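Local coordinates for protein delta-1-pyrroline-5-carboxylate dehydrogenase, mitochondrial (Mus musculus, PDB 4E3X) that oxidises L-glutamate gamma-semialdehyde to L-glutamate with NAD+, probably as the closing step of mitochondrial proline breakdown, at residues L54-C66 / N86-D98. Sequence-based numbering, arbitrary orientation.
Sequences LKDLKGQTEAIPC and NHAHKVAKFCYAD. Unlike the reference sequence in segment 54-66: Thr61 (reference Met).
The His89 ring meets the turn before strand 62-68, which further on pairs in parallel with strand 89-95; these are the two central strands of a four-stranded mixed sheet in this aldehyde dehydrogenase, with 71-73 and 78-83 at its edges. The ring lies edge-on to the turn that follows helix 45-55: NE2 donates to Gln60 O (2.9 Å, 158° at the hydrogen), nearly in the ring plane, while CE1 approaches Leu57 O. With CG anti to the backbone N (chi1 -177°) the imidazole reaches across to this turn, and Val91 CG1 sits over the centre of one ring face. A leucine here has no N-H for Gln60 O, and the turn would probably be tied less firmly to this strand, leaving that oxygen to its water. At Lys90 the backbone O takes a short bond from Thr61 OG1 (2.6 Å); the threonine differs from the reference methionine, which has no hydroxyl to donate. Val91 and Ala92 form a classic beta bulge opposite Gln81 of strand 78-83. Val91 O accepts from Glu62 N, which stands above the carbonyl plane, and a water donates to both Val91 O and Gln60 O. Ala92 CB packs against Ile64 CD1 (3.8 Å) on the face where Glu62 and Ile64 touch helix 239-251. Lys93 gives the regular parallel pattern, its N donating to Glu62 O (2.8 Å) and its O receiving Ile64 N (2.7 Å) almost head-on. Phe94 CB rests against Ile64 CB, and its side chain lies about 8 Å from that of the NAD+-binding Lys233. At Cys95 the direct ladder gives way to a water that accepts from Cys95 N and donates to Ile64 O. Beyond it Cys66 SG packs between Cys95 SG (4.0 Å) and Ala97 CB (3.9 Å).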
loop_
_atom_site.group_PDB
_atom_site.type_symbol
_atom_site.label_atom_id
_atom_site.label_comp_id
_atom_site.label_asym_id
_atom_site.label_seq_id
_atom_site.Cartn_x
_atom_site.Cartn_y
_atom_site.Cartn_z
ATOM N N LEU B 54 30.809 -15.761 22.412
ATOM C CA LEU B 54 31.011 -16.941 21.576
ATOM C C LEU B 54 31.346 -18.145 22.438
ATOM O O LEU B 54 30.849 -19.250 22.209
ATOM C CB LEU B 54 32.126 -16.701 20.562
ATOM C CG LEU B 54 31.748 -15.744 19.430
ATOM C CD1 LEU B 54 32.993 -15.298 18.666
ATOM C CD2 LEU B 54 30.742 -16.397 18.494
ATOM N N LYS B 55 32.198 -17.926 23.435
ATOM C CA LYS B 55 32.523 -18.975 24.387
ATOM C C LYS B 55 31.262 -19.449 25.120
ATOM O O LYS B 55 31.119 -20.637 25.394
ATOM C CB LYS B 55 33.569 -18.475 25.379
ATOM N N ASP B 56 30.347 -18.521 25.411
ATOM C CA ASP B 56 29.094 -18.846 26.102
ATOM C C ASP B 56 28.184 -19.772 25.291
ATOM O O ASP B 56 27.244 -20.346 25.837
ATOM C CB ASP B 56 28.301 -17.574 26.435
ATOM C CG ASP B 56 28.914 -16.766 27.560
ATOM O OD1 ASP B 56 29.681 -17.335 28.364
ATOM O OD2 ASP B 56 28.606 -15.553 27.645
ATOM N N LEU B 57 28.446 -19.893 23.991
ATOM C CA LEU B 57 27.596 -20.683 23.101
ATOM C C LEU B 57 28.226 -22.016 22.737
ATOM O O LEU B 57 27.551 -22.927 22.247
ATOM C CB LEU B 57 27.297 -19.915 21.814
ATOM C CG LEU B 57 26.416 -18.678 21.956
ATOM C CD1 LEU B 57 26.249 -17.998 20.612
ATOM C CD2 LEU B 57 25.059 -19.060 22.505
ATOM N N LYS B 58 29.530 -22.118 22.961
ATOM C CA LYS B 58 30.269 -23.316 22.607
ATOM C C LYS B 58 29.731 -24.515 23.374
ATOM O O LYS B 58 29.643 -24.494 24.601
ATOM C CB LYS B 58 31.760 -23.120 22.885
ATOM N N GLY B 59 29.348 -25.552 22.642
ATOM C CA GLY B 59 28.817 -26.753 23.255
ATOM C C GLY B 59 27.421 -26.617 23.842
ATOM O O GLY B 59 26.933 -27.553 24.466
ATOM N N GLN B 60 26.758 -25.484 23.622
ATOM C CA GLN B 60 25.433 -25.265 24.201
ATOM C C GLN B 60 24.298 -25.472 23.210
ATOM O O GLN B 60 24.405 -25.094 22.041
ATOM C CB GLN B 60 25.321 -23.844 24.756
ATOM C CG GLN B 60 26.468 -23.433 25.675
ATOM C CD GLN B 60 26.383 -24.054 27.059
ATOM O OE1 GLN B 60 25.381 -24.683 27.421
ATOM N NE2 GLN B 60 27.440 -23.877 27.844
ATOM N N THR B 61 23.202 -26.045 23.696
ATOM C CA THR B 61 21.953 -26.105 22.956
ATOM C C THR B 61 20.879 -25.416 23.789
ATOM O O THR B 61 20.640 -25.814 24.935
ATOM C CB THR B 61 21.491 -27.556 22.745
ATOM O OG1 THR B 61 22.529 -28.318 22.114
ATOM C CG2 THR B 61 20.223 -27.600 21.895
ATOM N N GLU B 62 20.229 -24.393 23.234
ATOM C CA GLU B 62 19.099 -23.769 23.921
ATOM C C GLU B 62 17.788 -24.419 23.510
ATOM O O GLU B 62 17.519 -24.549 22.323
ATOM C CB GLU B 62 19.021 -22.268 23.624
ATOM C CG GLU B 62 17.954 -21.581 24.464
ATOM C CD GLU B 62 17.810 -20.096 24.197
ATOM O OE1 GLU B 62 18.436 -19.585 23.250
ATOM O OE2 GLU B 62 17.048 -19.432 24.933
ATOM N N ALA B 63 16.974 -24.803 24.491
ATOM C CA ALA B 63 15.629 -25.308 24.222
ATOM C C ALA B 63 14.674 -24.120 24.147
ATOM O O ALA B 63 14.370 -23.482 25.164
ATOM C CB ALA B 63 15.193 -26.292 25.303
ATOM N N ILE B 64 14.220 -23.816 22.933
ATOM C CA ILE B 64 13.451 -22.606 22.670
ATOM C C ILE B 64 11.984 -22.978 22.463
ATOM O O ILE B 64 11.654 -23.666 21.505
ATOM C CB ILE B 64 13.990 -21.888 21.406
ATOM C CG1 ILE B 64 15.433 -21.428 21.643
ATOM C CG2 ILE B 64 13.094 -20.719 21.006
ATOM C CD1 ILE B 64 16.088 -20.802 20.430
ATOM N N PRO B 65 11.095 -22.524 23.364
ATOM C CA PRO B 65 9.676 -22.869 23.242
ATOM C C PRO B 65 8.954 -21.933 22.277
ATOM O O PRO B 65 9.491 -20.890 21.898
ATOM C CB PRO B 65 9.152 -22.620 24.655
ATOM C CG PRO B 65 9.948 -21.414 25.087
ATOM C CD PRO B 65 11.346 -21.646 24.521
ATOM N N CYS B 66 7.744 -22.306 21.886
ATOM C CA CYS B 66 6.820 -21.314 21.359
ATOM C C CYS B 66 6.385 -20.442 22.539
ATOM O O CYS B 66 6.339 -20.912 23.687
ATOM C CB CYS B 66 5.601 -21.983 20.740
ATOM S SG CYS B 66 5.950 -22.913 19.241
ATOM N N ASN B 86 29.700 -26.159 11.623
ATOM C CA ASN B 86 29.958 -27.321 12.468
ATOM C C ASN B 86 28.617 -27.945 12.781
ATOM O O ASN B 86 28.076 -27.753 13.873
ATOM C CB ASN B 86 30.667 -26.923 13.763
ATOM C CG ASN B 86 30.981 -28.120 14.652
ATOM O OD1 ASN B 86 30.952 -29.265 14.205
ATOM N ND2 ASN B 86 31.275 -27.855 15.920
ATOM N N HIS B 87 28.066 -28.665 11.810
ATOM C CA HIS B 87 26.665 -29.062 11.895
ATOM C C HIS B 87 26.399 -30.157 12.924
ATOM O O HIS B 87 25.246 -30.479 13.195
ATOM C CB HIS B 87 26.063 -29.394 10.521
ATOM C CG HIS B 87 26.946 -30.228 9.649
ATOM N ND1 HIS B 87 27.439 -31.454 10.040
ATOM C CD2 HIS B 87 27.411 -30.018 8.394
ATOM C CE1 HIS B 87 28.177 -31.959 9.067
ATOM N NE2 HIS B 87 28.178 -31.106 8.058
ATOM N N ALA B 88 27.460 -30.706 13.514
ATOM C CA ALA B 88 27.305 -31.591 14.664
ATOM C C ALA B 88 26.832 -30.815 15.899
ATOM O O ALA B 88 26.316 -31.409 16.848
ATOM C CB ALA B 88 28.610 -32.319 14.959
ATOM N N HIS B 89 27.018 -29.496 15.883
ATOM C CA HIS B 89 26.572 -28.632 16.974
ATOM C C HIS B 89 25.109 -28.242 16.768
ATOM O O HIS B 89 24.780 -27.470 15.873
ATOM C CB HIS B 89 27.463 -27.379 17.065
ATOM C CG HIS B 89 27.126 -26.459 18.204
ATOM N ND1 HIS B 89 27.661 -25.191 18.307
ATOM C CD2 HIS B 89 26.326 -26.619 19.289
ATOM C CE1 HIS B 89 27.200 -24.608 19.401
ATOM N NE2 HIS B 89 26.384 -25.451 20.011
ATOM N N LYS B 90 24.232 -28.788 17.598
ATOM C CA LYS B 90 22.844 -28.362 17.616
ATOM C C LYS B 90 22.763 -27.136 18.508
ATOM O O LYS B 90 22.881 -27.247 19.727
ATOM C CB LYS B 90 21.958 -29.479 18.161
ATOM C CG LYS B 90 21.908 -30.700 17.260
ATOM C CD LYS B 90 21.248 -31.877 17.958
ATOM C CE LYS B 90 21.019 -33.033 17.004
ATOM N NZ LYS B 90 22.299 -33.592 16.498
ATOM N N VAL B 91 22.589 -25.963 17.907
ATOM C CA VAL B 91 22.619 -24.729 18.686
ATOM C C VAL B 91 21.298 -24.453 19.390
ATOM O O VAL B 91 21.252 -23.748 20.401
ATOM C CB VAL B 91 23.061 -23.509 17.840
ATOM C CG1 VAL B 91 24.350 -23.828 17.087
ATOM C CG2 VAL B 91 21.957 -23.074 16.876
ATOM N N ALA B 92 20.222 -25.020 18.861
ATOM C CA ALA B 92 18.914 -24.858 19.478
ATOM C C ALA B 92 18.050 -26.076 19.210
ATOM O O ALA B 92 18.164 -26.712 18.151
ATOM C CB ALA B 92 18.217 -23.584 18.980
ATOM N N LYS B 93 17.207 -26.392 20.190
ATOM C CA LYS B 93 16.137 -27.366 20.050
ATOM C C LYS B 93 14.855 -26.577 20.208
ATOM O O LYS B 93 14.669 -25.888 21.207
ATOM C CB LYS B 93 16.228 -28.427 21.147
ATOM C CG LYS B 93 15.126 -29.475 21.048
ATOM C CD LYS B 93 15.335 -30.647 21.989
ATOM C CE LYS B 93 15.037 -30.274 23.413
ATOM N NZ LYS B 93 15.060 -31.481 24.298
ATOM N N PHE B 94 13.983 -26.645 19.212
ATOM C CA PHE B 94 12.746 -25.880 19.257
ATOM C C PHE B 94 11.620 -26.781 18.793
ATOM O O PHE B 94 11.825 -27.976 18.614
ATOM C CB PHE B 94 12.863 -24.560 18.459
ATOM C CG PHE B 94 13.062 -24.735 16.973
ATOM C CD1 PHE B 94 11.989 -24.598 16.105
ATOM C CD2 PHE B 94 14.322 -24.983 16.436
ATOM C CE1 PHE B 94 12.156 -24.733 14.737
ATOM C CE2 PHE B 94 14.504 -25.122 15.062
ATOM C CZ PHE B 94 13.417 -24.990 14.210
ATOM N N CYS B 95 10.427 -26.231 18.628
ATOM C CA CYS B 95 9.332 -27.042 18.129
ATOM C C CYS B 95 8.435 -26.248 17.203
ATOM O O CYS B 95 8.371 -25.023 17.265
ATOM C CB CYS B 95 8.512 -27.642 19.275
ATOM S SG CYS B 95 7.630 -26.439 20.293
ATOM N N TYR B 96 7.734 -26.963 16.339
ATOM C CA TYR B 96 6.772 -26.334 15.461
ATOM C C TYR B 96 5.415 -26.243 16.154
ATOM O O TYR B 96 4.900 -27.255 16.628
ATOM C CB TYR B 96 6.603 -27.164 14.193
ATOM C CG TYR B 96 7.689 -27.048 13.134
ATOM C CD1 TYR B 96 8.596 -25.993 13.105
ATOM C CD2 TYR B 96 7.761 -27.993 12.118
ATOM C CE1 TYR B 96 9.555 -25.903 12.087
ATOM C CE2 TYR B 96 8.697 -27.914 11.121
ATOM C CZ TYR B 96 9.590 -26.876 11.102
ATOM O OH TYR B 96 10.512 -26.829 10.076
ATOM N N ALA B 97 4.826 -25.050 16.174
ATOM C CA ALA B 97 3.473 -24.870 16.686
ATOM C C ALA B 97 2.526 -25.708 15.837
ATOM O O ALA B 97 2.647 -25.714 14.609
ATOM C CB ALA B 97 3.076 -23.407 16.622
ATOM N N ASP B 98 1.612 -26.435 16.477
ATOM C CA ASP B 98 0.565 -27.130 15.731
ATOM C C ASP B 98 -0.560 -26.154 15.376
ATOM O O ASP B 98 -0.553 -24.996 15.813
ATOM C CB ASP B 98 0.044 -28.399 16.445
ATOM C CG ASP B 98 -0.378 -28.156 17.884
ATOM O OD1 ASP B 98 -0.575 -27.001 18.285
ATOM O OD2 ASP B 98 -0.527 -29.150 18.624
HETATM O O HOH W 1 23.419 -22.366 21.598
HETATM O O HOH W 2 9.911 -23.457 19.433
#